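Local coordinates for protein amidase, hydantoinase/carbamoylase family (PDB 5TP4) that probably hydrolyses N-carbamoyl-L-amino acids as a zinc-dependent amidase of the peptidase M20 family, at residues Lys10-Ile15 and Ala350-Tyr355; Ala75-Ala80 and Ile123-Pro128; Ile214-Gln219 and Asn357-Ser362; Arg222-Arg227 and Val325-Cys330. One frame throughout, in Å; residues are numbered along the deposited sequence.

In the fold
Interactions 3 and 4 both use strand 212-229. Near its start, interaction 3 joins it in parallel to strand 357-362, partly buried and not far from the zinc ligands; further along, interaction 4 joins it antiparallel to strand 324-337 at the surface and beside the second subunit. Both rest on backbone hydrogen bonds, whereas interactions 1 and 2 depend more on side chains. Interaction 1 is an apolar surface contact between the N-terminal segment and the end of helix 340-353, and interaction 2 a partly buried, largely polar one between the end of strand 73-77 and the link holding strand 124-125. These two touch through Leu13 and Ile123, while the centres of interactions 2 and 4 lie about 50 Å apart.

Interaction 1 of 4, residues Lys10-Ile15 and Ala350-Tyr355; sequences KDLLEI and AEAFGY
Leu12 lays a methyl on the ring of Phe353 where helix 340-353 ends in a Schellman motif. The positive phi of Gly354, a conformation glycine adopts easily, turns the chain, while Gly354 N and Tyr355 N bond back to Glu351 O and Ala350 O. The turn places Phe353 at the helix end, facing the N-terminal segment 10-15.

The Leu12 side chain approaches over one face of the ring: CD2 sits 3.7 Å from the ring centroid and only 6° off its normal, a CH-pi contact. With CG beside the backbone N (chi1 -63°), CD1 continues the chain outward and the other branch, CD2, turns in over the ring, 3.5 Å from Ala352 O. The small Ala352 lets the leucine come in this close, CB to CD2 at 4.1 Å. A branched apolar chain suits a place where it must cover both ring and helix turn.

Round the rim of the same ring the partners are oxygens and a methylene. Leu13 O lies in the ring plane, 3.5 Å from Phe353 CZ, a side on which aromatic hydrogens carry slight positive charge, and it is also bonded by Asn410 of helix 398-416. Glu14 comes to the neighbouring edge, its CG 3.7 Å from Phe353 CE1 and its carboxylate plane turned 40° from the ring. Tyr355 packs beneath its own helix end, with Phe353 CB over the centre of its ring. Its hydroxyl is bonded to Asn406 and to a water, and that water donates to Glu14 OE2 at 3.2 Å.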
loop_
_atom_site.group_PDB
_atom_site.type_symbol
_atom_site.label_atom_id
_atom_site.label_comp_id
_atom_site.label_asym_id
_atom_site.label_seq_id
_atom_site.Cartn_x
_atom_site.Cartn_y
_atom_site.Cartn_z
ATOM N N LYS B 10 -17.673 2.798 52.340
ATOM C CA LYS B 10 -19.033 3.319 52.411
ATOM C C LYS B 10 -19.101 4.750 52.929
ATOM O O LYS B 10 -20.184 5.347 52.863
ATOM C CB LYS B 10 -19.915 2.400 53.281
ATOM N N ASP B 11 -17.990 5.318 53.427
ATOM C CA ASP B 11 -17.971 6.739 53.764
ATOM C C ASP B 11 -18.040 7.618 52.518
ATOM O O ASP B 11 -18.439 8.787 52.627
ATOM C CB ASP B 11 -16.720 7.086 54.570
ATOM C CG ASP B 11 -16.737 6.487 55.971
ATOM O OD1 ASP B 11 -17.787 5.969 56.404
ATOM O OD2 ASP B 11 -15.678 6.529 56.613
ATOM N N LEU B 12 -17.676 7.071 51.348
ATOM C CA LEU B 12 -17.812 7.752 50.050
ATOM C C LEU B 12 -17.083 9.097 50.057
ATOM O O LEU B 12 -17.621 10.133 49.651
ATOM C CB LEU B 12 -19.282 7.927 49.663
ATOM C CG LEU B 12 -20.103 6.647 49.439
ATOM C CD1 LEU B 12 -21.484 6.971 48.883
ATOM C CD2 LEU B 12 -19.350 5.660 48.534
ATOM N N LEU B 13 -15.851 9.077 50.553
ATOM C CA LEU B 13 -15.009 10.262 50.474
ATOM C C LEU B 13 -14.819 10.644 49.014
ATOM O O LEU B 13 -14.425 9.805 48.198
ATOM C CB LEU B 13 -13.651 9.972 51.123
ATOM C CG LEU B 13 -12.666 11.133 51.190
ATOM C CD1 LEU B 13 -13.169 12.202 52.159
ATOM C CD2 LEU B 13 -11.297 10.600 51.617
ATOM N N GLU B 14 -15.091 11.918 48.676
ATOM C CA GLU B 14 -15.034 12.389 47.297
ATOM C C GLU B 14 -13.975 13.468 47.112
ATOM O O GLU B 14 -13.619 14.187 48.053
ATOM C CB GLU B 14 -16.377 12.961 46.861
ATOM C CG GLU B 14 -17.461 11.934 46.807
ATOM C CD GLU B 14 -18.741 12.467 46.202
ATOM O OE1 GLU B 14 -18.782 13.661 45.841
ATOM O OE2 GLU B 14 -19.704 11.679 46.085
ATOM N N ILE B 15 -13.490 13.594 45.870
ATOM C CA ILE B 15 -12.554 14.667 45.524
ATOM C C ILE B 15 -13.269 15.977 45.203
ATOM O O ILE B 15 -14.510 16.063 45.199
ATOM C CB ILE B 15 -11.677 14.269 44.330
ATOM C CG1 ILE B 15 -12.554 14.135 43.069
ATOM C CG2 ILE B 15 -10.905 12.969 44.676
ATOM C CD1 ILE B 15 -11.808 14.513 41.791
ATOM N N ALA B 350 -15.782 1.334 42.862
ATOM C CA ALA B 350 -16.832 1.650 41.897
ATOM C C ALA B 350 -18.190 1.197 42.415
ATOM O O ALA B 350 -19.193 1.917 42.296
ATOM C CB ALA B 350 -16.547 0.995 40.543
ATOM N N GLU B 351 -18.248 -0.002 42.990
ATOM C CA GLU B 351 -19.542 -0.501 43.442
ATOM C C GLU B 351 -20.061 0.308 44.619
ATOM O O GLU B 351 -21.271 0.561 44.713
ATOM C CB GLU B 351 -19.442 -1.988 43.806
ATOM C CG GLU B 351 -19.152 -2.837 42.573
ATOM C CD GLU B 351 -18.998 -4.314 42.887
ATOM O OE1 GLU B 351 -19.527 -4.756 43.930
ATOM O OE2 GLU B 351 -18.350 -5.026 42.083
ATOM N N ALA B 352 -19.170 0.722 45.528
ATOM C CA ALA B 352 -19.625 1.469 46.702
ATOM C C ALA B 352 -20.305 2.781 46.302
ATOM O O ALA B 352 -21.263 3.214 46.951
ATOM C CB ALA B 352 -18.457 1.758 47.643
ATOM N N PHE B 353 -19.782 3.452 45.271
ATOM C CA PHE B 353 -20.349 4.692 44.755
ATOM C C PHE B 353 -21.547 4.459 43.842
ATOM O O PHE B 353 -22.264 5.423 43.492
ATOM C CB PHE B 353 -19.272 5.454 43.978
ATOM C CG PHE B 353 -18.392 6.304 44.828
ATOM C CD1 PHE B 353 -18.819 7.548 45.239
ATOM C CD2 PHE B 353 -17.133 5.866 45.202
ATOM C CE1 PHE B 353 -17.999 8.348 46.014
ATOM C CE2 PHE B 353 -16.300 6.658 45.984
ATOM C CZ PHE B 353 -16.736 7.909 46.399
ATOM N N GLY B 354 -21.811 3.212 43.453
ATOM C CA GLY B 354 -22.901 2.996 42.526
ATOM C C GLY B 354 -22.580 3.424 41.107
ATOM O O GLY B 354 -23.498 3.588 40.304
ATOM N N TYR B 355 -21.298 3.601 40.777
ATOM C CA TYR B 355 -20.933 3.969 39.411
ATOM C C TYR B 355 -21.056 2.771 38.483
ATOM O O TYR B 355 -20.768 1.638 38.880
ATOM C CB TYR B 355 -19.508 4.489 39.362
ATOM C CG TYR B 355 -19.234 5.723 40.166
ATOM C CD1 TYR B 355 -20.227 6.686 40.412
ATOM C CD2 TYR B 355 -17.951 5.950 40.660
ATOM C CE1 TYR B 355 -19.917 7.841 41.137
ATOM C CE2 TYR B 355 -17.640 7.097 41.388
ATOM C CZ TYR B 355 -18.625 8.025 41.631
ATOM O OH TYR B 355 -18.305 9.157 42.354
HETATM O O HOH W 1 -20.262 10.509 43.127
#

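Interaction 2 of 4, residues Ala75-Ala80 and Ile123-Pro128; sequences ARRDGA and IVTDKP. With EDO (1,2-ethanediol), chain U.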
loop_
_atom_site.group_PDB
_atom_site.type_symbol
_atom_site.label_atom_id
_atom_site.label_comp_id
_atom_site.label_asym_id
_atom_site.label_seq_id
_atom_site.Cartn_x
_atom_site.Cartn_y
_atom_site.Cartn_z
ATOM N N ALA B 75 6.644 12.576 43.871
ATOM C CA ALA B 75 6.185 13.428 44.966
ATOM C C ALA B 75 5.757 12.521 46.115
ATOM O O ALA B 75 5.035 11.535 45.901
ATOM C CB ALA B 75 5.015 14.315 44.529
ATOM N N ARG B 76 6.190 12.850 47.330
ATOM C CA ARG B 76 6.039 11.966 48.479
ATOM C C ARG B 76 5.149 12.587 49.543
ATOM O O ARG B 76 5.341 13.746 49.920
ATOM C CB ARG B 76 7.409 11.665 49.076
ATOM C CG ARG B 76 7.393 10.990 50.444
ATOM C CD ARG B 76 7.096 9.515 50.374
ATOM N NE ARG B 76 7.342 8.932 51.696
ATOM C CZ ARG B 76 7.804 7.709 51.913
ATOM N NH1 ARG B 76 8.061 6.896 50.891
ATOM N NH2 ARG B 76 7.984 7.304 53.166
ATOM N N ARG B 77 4.186 11.802 50.040
ATOM C CA ARG B 77 3.382 12.149 51.209
ATOM C C ARG B 77 3.539 11.034 52.235
ATOM O O ARG B 77 2.970 9.955 52.061
ATOM C CB ARG B 77 1.905 12.316 50.838
ATOM C CG ARG B 77 1.016 12.800 51.982
ATOM C CD ARG B 77 -0.409 12.980 51.450
ATOM N NE ARG B 77 -1.253 13.840 52.285
ATOM C CZ ARG B 77 -2.042 13.412 53.267
ATOM N NH1 ARG B 77 -2.069 12.124 53.607
ATOM N NH2 ARG B 77 -2.807 14.283 53.915
ATOM N N ASP B 78 4.284 11.305 53.301
ATOM C CA ASP B 78 4.566 10.288 54.308
ATOM C C ASP B 78 3.268 9.787 54.927
ATOM O O ASP B 78 2.283 10.522 55.039
ATOM C CB ASP B 78 5.414 10.873 55.429
ATOM C CG ASP B 78 6.865 11.105 55.042
ATOM O OD1 ASP B 78 7.367 10.518 54.056
ATOM O OD2 ASP B 78 7.508 11.850 55.799
ATOM N N GLY B 79 3.285 8.535 55.378
ATOM C CA GLY B 79 2.233 8.000 56.202
ATOM C C GLY B 79 2.724 7.841 57.630
ATOM O O GLY B 79 3.842 8.209 57.986
ATOM N N ALA B 80 1.852 7.264 58.455
ATOM C CA ALA B 80 2.195 7.062 59.857
ATOM C C ALA B 80 3.207 5.944 60.048
ATOM O O ALA B 80 3.916 5.929 61.058
ATOM C CB ALA B 80 0.926 6.767 60.657
ATOM N N ILE B 123 -6.572 13.599 56.592
ATOM C CA ILE B 123 -6.371 12.153 56.653
ATOM C C ILE B 123 -4.884 11.863 56.560
ATOM O O ILE B 123 -4.194 12.363 55.657
ATOM C CB ILE B 123 -7.143 11.425 55.538
ATOM C CG1 ILE B 123 -8.638 11.426 55.845
ATOM C CG2 ILE B 123 -6.607 9.996 55.349
ATOM C CD1 ILE B 123 -9.477 10.999 54.661
ATOM N N VAL B 124 -4.392 11.050 57.493
ATOM C CA VAL B 124 -3.041 10.520 57.455
ATOM C C VAL B 124 -3.142 9.042 57.110
ATOM O O VAL B 124 -3.912 8.310 57.736
ATOM C CB VAL B 124 -2.327 10.728 58.798
ATOM C CG1 VAL B 124 -0.948 10.116 58.746
ATOM C CG2 VAL B 124 -2.253 12.212 59.108
ATOM N N THR B 125 -2.412 8.616 56.092
ATOM C CA THR B 125 -2.472 7.217 55.716
ATOM C C THR B 125 -1.480 6.433 56.560
ATOM O O THR B 125 -0.635 6.991 57.270
ATOM C CB THR B 125 -2.195 7.029 54.217
ATOM O OG1 THR B 125 -0.900 7.546 53.891
ATOM C CG2 THR B 125 -3.230 7.793 53.345
ATOM N N ASP B 126 -1.626 5.111 56.529
ATOM C CA ASP B 126 -0.654 4.246 57.190
ATOM C C ASP B 126 0.589 4.103 56.316
ATOM O O ASP B 126 1.680 4.559 56.679
ATOM C CB ASP B 126 -1.298 2.890 57.490
ATOM C CG ASP B 126 -0.380 1.974 58.246
ATOM O OD1 ASP B 126 0.247 2.447 59.222
ATOM O OD2 ASP B 126 -0.289 0.785 57.875
ATOM N N LYS B 127 0.436 3.473 55.159
ATOM C CA LYS B 127 1.525 3.437 54.207
ATOM C C LYS B 127 1.656 4.804 53.551
ATOM O O LYS B 127 0.657 5.497 53.337
ATOM C CB LYS B 127 1.276 2.394 53.129
ATOM C CG LYS B 127 1.026 1.027 53.678
ATOM C CD LYS B 127 1.165 0.015 52.580
ATOM C CE LYS B 127 1.656 -1.308 53.151
ATOM N NZ LYS B 127 0.549 -2.032 53.801
ATOM N N PRO B 128 2.870 5.214 53.216
ATOM C CA PRO B 128 3.038 6.477 52.482
ATOM C C PRO B 128 2.447 6.396 51.080
ATOM O O PRO B 128 2.271 5.320 50.505
ATOM C CB PRO B 128 4.556 6.652 52.431
ATOM C CG PRO B 128 5.094 5.222 52.535
ATOM C CD PRO B 128 4.157 4.538 53.490
HETATM C C1 EDO U . 4.582 15.190 54.129
HETATM O O1 EDO U . 3.379 14.957 53.381
HETATM C C2 EDO U . 5.764 15.085 53.184
HETATM O O2 EDO U . 6.051 13.694 53.045
HETATM O O HOH W 2 -0.142 9.910 53.323
HETATM O O HOH W 3 -0.489 10.760 55.643
#
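Arg77, Gly79 and Ala80 make a largely polar, partly buried contact with residues 123-128, joining the end of strand 73-77 to the link between helix 105-121 and strand 129-133, which holds strand 124-125, paired antiparallel with strand 418-420. The extended Arg77 chain, with CG opposite its backbone N (chi1 -175°), reaches across, NH1 and NH2 gripping a single acceptor, Ile123 O, at 3.0 and 2.9 Å. The oxygen lies in the guanidinium plane, and NH2 is also bonded to Asn119. Long and multiply donating, arginine suits this bridge.

Strands 73-77 and 129-133 are antiparallel neighbours in the main mixed sheet, and the two segments run on from that pairing. Ala80 N donates to Thr125 O at 2.8 Å. Without a side chain, Gly79 brings its CA within 3.2 Å of Thr125 O.

Pro128 CB lies 3.5 Å from Arg76 CZ, over one face of the guanidinium. The salt bridge from Arg76 NE to Asp78 OD1 (2.8 Å), close to the guanidinium plane, and another from NH1 to Glu130 hold that group in place. Thr125 OG1 donates to Lys127 O at 2.6 Å and receives a water that also links Arg77 NH1 and Asp78 O.

Interaction 3 of 4, residues Ile214-Gln219 and Asn357-Ser362; sequences IVTGGQ and NERIVS. With EDO (1,2-ethanediol), chain T.
Ile214-Gly218 and Asn357-Ser362 run parallel, the axes of these short segments 31° apart, and the backbone bonds begin regularly: Glu358 O accepts from Ile214 N, Ile214 O from Ile360 N, and Ile360 O from Thr216 N at 2.9 Å. The chain then bulges at Thr216 and Gly217, so that Ser362 N donates to Gly217 O (2.8 Å). The phi of 153° at Gly217 suits glycine.

Beta-branched residues suit these extended strands. Ile214 CD1 lies alongside Asn357, 3.4 Å from OD1; Asn357 ND2 bonds to Tyr355 O, which fixes the amide there. Val215 CG1, anti to its backbone N (chi1 -171°), packs 3.8 Å from Ser362 CB. Thr216 meets Arg359 at about a right angle, CG2 over the guanidinium, toward its rim; Arg359 has two conformers, so this contact is tentative. Val361 CG2 touches Gln219 CG, 4.0 Å away. A water joins Gln219 N and OE1 to Ser362 O; OE1 also accepts from Arg296, and NE2 donates to Gly236 O of the second subunit.

Val215, Ile360 and Ser362 pack on Phe381 of strand 377-382, with Val215 about 7 Å from the side chain of zinc ligand His198; on the other face Ile214 and Arg359 meet Val343 of helix 340-353.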
loop_
_atom_site.group_PDB
_atom_site.type_symbol
_atom_site.label_atom_id
_atom_site.label_comp_id
_atom_site.label_asym_id
_atom_site.label_seq_id
_atom_site.Cartn_x
_atom_site.Cartn_y
_atom_site.Cartn_z
ATOM N N ILE B 214 -12.798 -1.257 34.950
ATOM C CA ILE B 214 -11.998 -2.038 35.905
ATOM C C ILE B 214 -10.967 -2.787 35.066
ATOM O O ILE B 214 -11.273 -3.814 34.467
ATOM C CB ILE B 214 -12.870 -2.993 36.721
ATOM C CG1 ILE B 214 -13.915 -2.233 37.531
ATOM C CG2 ILE B 214 -11.995 -3.830 37.690
ATOM C CD1 ILE B 214 -15.134 -3.084 37.882
ATOM N N VAL B 215 -9.736 -2.275 34.994
ATOM C CA VAL B 215 -8.808 -2.779 33.980
ATOM C C VAL B 215 -8.190 -4.079 34.468
ATOM O O VAL B 215 -7.668 -4.149 35.586
ATOM C CB VAL B 215 -7.726 -1.735 33.641
ATOM C CG1 VAL B 215 -6.948 -2.212 32.460
ATOM C CG2 VAL B 215 -8.351 -0.377 33.309
ATOM N N THR B 216 -8.210 -5.105 33.617
ATOM C CA THR B 216 -7.771 -6.419 34.065
ATOM C C THR B 216 -6.309 -6.718 33.753
ATOM O O THR B 216 -5.721 -7.593 34.403
ATOM C CB THR B 216 -8.676 -7.511 33.466
ATOM O OG1 THR B 216 -8.618 -7.482 32.045
ATOM C CG2 THR B 216 -10.103 -7.253 33.860
ATOM N N GLY B 217 -5.711 -6.008 32.815
ATOM C CA GLY B 217 -4.371 -6.316 32.361
ATOM C C GLY B 217 -4.205 -5.846 30.931
ATOM O O GLY B 217 -5.065 -5.167 30.382
ATOM N N GLY B 218 -3.075 -6.232 30.348
ATOM C CA GLY B 218 -2.781 -5.934 28.958
ATOM C C GLY B 218 -2.814 -7.213 28.140
ATOM O O GLY B 218 -2.761 -8.317 28.694
ATOM N N GLN B 219 -2.922 -7.058 26.821
ATOM C CA GLN B 219 -3.094 -8.157 25.882
ATOM C C GLN B 219 -1.774 -8.849 25.574
ATOM O O GLN B 219 -0.700 -8.260 25.676
ATOM C CB GLN B 219 -3.647 -7.622 24.562
ATOM C CG GLN B 219 -5.050 -7.087 24.672
ATOM C CD GLN B 219 -5.326 -6.038 23.632
ATOM O OE1 GLN B 219 -4.469 -5.208 23.324
ATOM N NE2 GLN B 219 -6.542 -6.063 23.092
ATOM N N ASN B 357 -19.915 0.197 35.825
ATOM C CA ASN B 357 -18.559 -0.332 35.783
ATOM C C ASN B 357 -18.532 -1.599 34.944
ATOM O O ASN B 357 -19.509 -2.352 34.894
ATOM C CB ASN B 357 -18.021 -0.605 37.209
ATOM C CG ASN B 357 -18.826 -1.662 37.948
ATOM O OD1 ASN B 357 -18.516 -2.846 37.862
ATOM N ND2 ASN B 357 -19.877 -1.243 38.667
ATOM N N GLU B 358 -17.387 -1.854 34.310
ATOM C CA GLU B 358 -17.208 -3.138 33.643
ATOM C C GLU B 358 -15.729 -3.484 33.597
ATOM O O GLU B 358 -14.861 -2.604 33.563
ATOM C CB GLU B 358 -17.799 -3.158 32.227
ATOM C CG GLU B 358 -17.098 -2.305 31.180
ATOM C CD GLU B 358 -17.895 -2.243 29.856
ATOM O OE1 GLU B 358 -17.743 -3.164 29.020
ATOM O OE2 GLU B 358 -18.686 -1.292 29.664
ATOM N N ARG B 359 -15.453 -4.784 33.604
ATOM C CA ARG B 359 -14.089 -5.258 33.393
ATOM C C ARG B 359 -13.691 -5.032 31.939
ATOM O O ARG B 359 -14.500 -5.224 31.018
ATOM C CB ARG B 359 -13.975 -6.737 33.761
ATOM C CG ARG B 359 -14.057 -6.975 35.249
ATOM C CD ARG B 359 -14.083 -8.453 35.591
ATOM N NE ARG B 359 -12.822 -9.146 35.326
ATOM C CZ ARG B 359 -11.796 -9.211 36.170
ATOM N NH1 ARG B 359 -11.847 -8.596 37.340
ATOM N NH2 ARG B 359 -10.704 -9.889 35.830
ATOM N N ILE B 360 -12.449 -4.586 31.728
ATOM C CA ILE B 360 -11.988 -4.235 30.388
ATOM C C ILE B 360 -10.483 -4.455 30.323
ATOM O O ILE B 360 -9.777 -4.281 31.312
ATOM C CB ILE B 360 -12.367 -2.760 30.093
ATOM C CG1 ILE B 360 -11.972 -2.337 28.676
ATOM C CG2 ILE B 360 -11.684 -1.817 31.108
ATOM C CD1 ILE B 360 -12.743 -1.063 28.218
ATOM N N VAL B 361 -9.988 -4.874 29.169
ATOM C CA VAL B 361 -8.543 -5.047 29.018
ATOM C C VAL B 361 -7.947 -3.726 28.536
ATOM O O VAL B 361 -8.607 -2.953 27.837
ATOM C CB VAL B 361 -8.242 -6.222 28.054
ATOM C CG1 VAL B 361 -8.564 -5.849 26.602
ATOM C CG2 VAL B 361 -6.811 -6.708 28.217
ATOM N N SER B 362 -6.700 -3.436 28.927
ATOM C CA SER B 362 -6.011 -2.281 28.361
ATOM C C SER B 362 -5.522 -2.625 26.962
ATOM O O SER B 362 -4.684 -3.519 26.787
ATOM C CB SER B 362 -4.855 -1.839 29.254
ATOM O OG SER B 362 -4.197 -0.739 28.624
HETATM C C1 EDO T . 0.773 -5.770 27.203
HETATM O O1 EDO T . 0.224 -6.905 27.895
HETATM C C2 EDO T . 1.661 -6.251 26.058
HETATM O O2 EDO T . 2.784 -6.986 26.573
HETATM O O HOH W 4 -2.707 -4.464 25.458
#

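Interaction 4 of 4, residues Arg222-Arg227 and Val325-Cys330; sequences RWLDVR and VAIDTC
An antiparallel strand pair, Arg222-Arg227 against Val325-Cys330, belongs to the sheet of the smaller domain, which in M20 enzymes commonly carries the dimer interface. Asp225 and Asp328 form a hydrogen-bonded pair, Asp225 N to Asp328 O at 2.7 Å and Asp328 N to Asp225 O at 2.9 Å. Arg227 and Ala326 repeat this pattern, and Cys330 N reaches Trp223 O.

The non-hydrogen-bonded pairs, Leu224 with Thr329 and Val226 with Ile327, send their side chains to the face covered by helix 300-321. Leu224 and Thr329 lie side by side, pointing the same way, and Leu224 CD2 comes as close as 3.1 Å to Thr329 OG1, a tight fit. That hydroxyl also has a weak bond from Arg311 of the helix, a use for threonine on an otherwise apolar face. Val226 spreads its two methyls between two partners: CG2 meets Ile327 CG1 at 4.0 Å, and CG1, swung to the far side from the main-chain N (chi1 -176°), meets Val325 CG2 at 3.7 Å. Branched aliphatic side chains suit both the extended backbone and this helix-covered side of the sheet.

Asp225, Asp328, Arg227 and Ala326 point to the opposite face, where polar residues dominate. Asp225 forms a salt bridge to Arg282 of the second subunit, which also packs on Trp223 and Cys330, while Arg227 pairs with Asp288 of the neighbouring strand 288-297. Cys330 SG rests 3.8 Å from Trp223 CB, and the indole NE1 bonds to Asp294.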
loop_
_atom_site.group_PDB
_atom_site.type_symbol
_atom_site.label_atom_id
_atom_site.label_comp_id
_atom_site.label_asym_id
_atom_site.label_seq_id
_atom_site.Cartn_x
_atom_site.Cartn_y
_atom_site.Cartn_z
ATOM N N ARG B 222 0.974 -10.128 18.861
ATOM C CA ARG B 222 1.920 -10.568 17.847
ATOM C C ARG B 222 1.856 -9.607 16.670
ATOM O O ARG B 222 0.769 -9.204 16.246
ATOM C CB ARG B 222 1.618 -11.993 17.346
ATOM C CG ARG B 222 1.477 -12.982 18.490
ATOM C CD ARG B 222 2.826 -13.291 19.107
ATOM N NE ARG B 222 2.712 -14.347 20.122
ATOM C CZ ARG B 222 2.561 -14.139 21.432
ATOM N NH1 ARG B 222 2.515 -12.903 21.919
ATOM N NH2 ARG B 222 2.458 -15.173 22.264
ATOM N N TRP B 223 3.020 -9.261 16.142
ATOM C CA TRP B 223 3.137 -8.522 14.891
ATOM C C TRP B 223 3.759 -9.443 13.860
ATOM O O TRP B 223 4.798 -10.054 14.125
ATOM C CB TRP B 223 4.017 -7.292 15.062
ATOM C CG TRP B 223 3.307 -6.093 15.582
ATOM C CD1 TRP B 223 2.021 -6.016 16.029
ATOM C CD2 TRP B 223 3.848 -4.771 15.663
ATOM N NE1 TRP B 223 1.724 -4.709 16.393
ATOM C CE2 TRP B 223 2.833 -3.932 16.179
ATOM C CE3 TRP B 223 5.097 -4.219 15.366
ATOM C CZ2 TRP B 223 3.031 -2.568 16.387
ATOM C CZ3 TRP B 223 5.288 -2.857 15.570
ATOM C CH2 TRP B 223 4.264 -2.052 16.084
ATOM N N LEU B 224 3.114 -9.546 12.705
ATOM C CA LEU B 224 3.545 -10.438 11.642
ATOM C C LEU B 224 3.786 -9.623 10.380
ATOM O O LEU B 224 3.141 -8.597 10.146
ATOM C CB LEU B 224 2.483 -11.519 11.367
ATOM C CG LEU B 224 1.911 -12.256 12.592
ATOM C CD1 LEU B 224 0.916 -13.318 12.134
ATOM C CD2 LEU B 224 3.002 -12.898 13.349
ATOM N N ASP B 225 4.738 -10.084 9.587
ATOM C CA ASP B 225 4.943 -9.610 8.228
ATOM C C ASP B 225 4.541 -10.732 7.295
ATOM O O ASP B 225 5.024 -11.863 7.445
ATOM C CB ASP B 225 6.407 -9.253 7.959
ATOM C CG ASP B 225 6.888 -8.096 8.778
ATOM O OD1 ASP B 225 6.107 -7.167 9.023
ATOM O OD2 ASP B 225 8.069 -8.113 9.164
ATOM N N VAL B 226 3.699 -10.420 6.317
ATOM C CA VAL B 226 3.258 -11.395 5.336
ATOM C C VAL B 226 3.705 -10.924 3.960
ATOM O O VAL B 226 3.529 -9.750 3.612
ATOM C CB VAL B 226 1.732 -11.590 5.367
ATOM C CG1 VAL B 226 1.348 -12.682 4.406
ATOM C CG2 VAL B 226 1.250 -11.933 6.778
ATOM N N ARG B 227 4.241 -11.849 3.168
ATOM C CA ARG B 227 4.589 -11.550 1.791
ATOM C C ARG B 227 4.019 -12.636 0.891
ATOM O O ARG B 227 4.265 -13.826 1.107
ATOM C CB ARG B 227 6.098 -11.429 1.625
ATOM C CG ARG B 227 6.507 -10.966 0.244
ATOM C CD ARG B 227 7.949 -10.499 0.312
ATOM N NE ARG B 227 8.384 -9.834 -0.918
ATOM C CZ ARG B 227 9.622 -9.393 -1.104
ATOM N NH1 ARG B 227 10.526 -9.559 -0.141
ATOM N NH2 ARG B 227 9.958 -8.791 -2.240
ATOM N N VAL B 325 3.474 -17.907 -0.049
ATOM C CA VAL B 325 3.253 -16.981 1.054
ATOM C C VAL B 325 4.281 -17.279 2.130
ATOM O O VAL B 325 4.602 -18.439 2.409
ATOM C CB VAL B 325 1.806 -17.030 1.602
ATOM C CG1 VAL B 325 1.436 -18.431 2.135
ATOM C CG2 VAL B 325 1.604 -15.931 2.670
ATOM N N ALA B 326 4.851 -16.218 2.679
ATOM C CA ALA B 326 5.784 -16.322 3.787
ATOM C C ALA B 326 5.288 -15.442 4.921
ATOM O O ALA B 326 4.875 -14.309 4.688
ATOM C CB ALA B 326 7.178 -15.896 3.353
ATOM N N ILE B 327 5.323 -15.962 6.148
ATOM C CA ILE B 327 4.800 -15.244 7.305
ATOM C C ILE B 327 5.872 -15.240 8.377
ATOM O O ILE B 327 6.311 -16.308 8.831
ATOM C CB ILE B 327 3.505 -15.870 7.845
ATOM C CG1 ILE B 327 2.400 -15.782 6.786
ATOM C CG2 ILE B 327 3.106 -15.200 9.150
ATOM C CD1 ILE B 327 1.151 -16.561 7.143
ATOM N N ASP B 328 6.306 -14.049 8.767
ATOM C CA ASP B 328 7.361 -13.877 9.755
ATOM C C ASP B 328 6.807 -13.100 10.935
ATOM O O ASP B 328 6.114 -12.098 10.754
ATOM C CB ASP B 328 8.570 -13.137 9.159
ATOM C CG ASP B 328 9.300 -13.953 8.102
ATOM O OD1 ASP B 328 9.566 -15.155 8.322
ATOM O OD2 ASP B 328 9.610 -13.381 7.042
ATOM N N THR B 329 7.115 -13.557 12.139
ATOM C CA THR B 329 6.717 -12.842 13.348
ATOM C C THR B 329 7.861 -11.915 13.726
ATOM O O THR B 329 8.945 -12.385 14.081
ATOM C CB THR B 329 6.418 -13.815 14.485
ATOM O OG1 THR B 329 5.374 -14.700 14.081
ATOM C CG2 THR B 329 5.955 -13.041 15.748
ATOM N N CYS B 330 7.623 -10.602 13.662
ATOM C CA CYS B 330 8.681 -9.636 13.922
ATOM C C CYS B 330 8.606 -8.970 15.292
ATOM O O CYS B 330 9.563 -8.289 15.673
ATOM C CB CYS B 330 8.683 -8.555 12.850
ATOM S SG CYS B 330 7.170 -7.616 12.880
HETATM O O HOH W 5 7.464 -12.107 5.106
#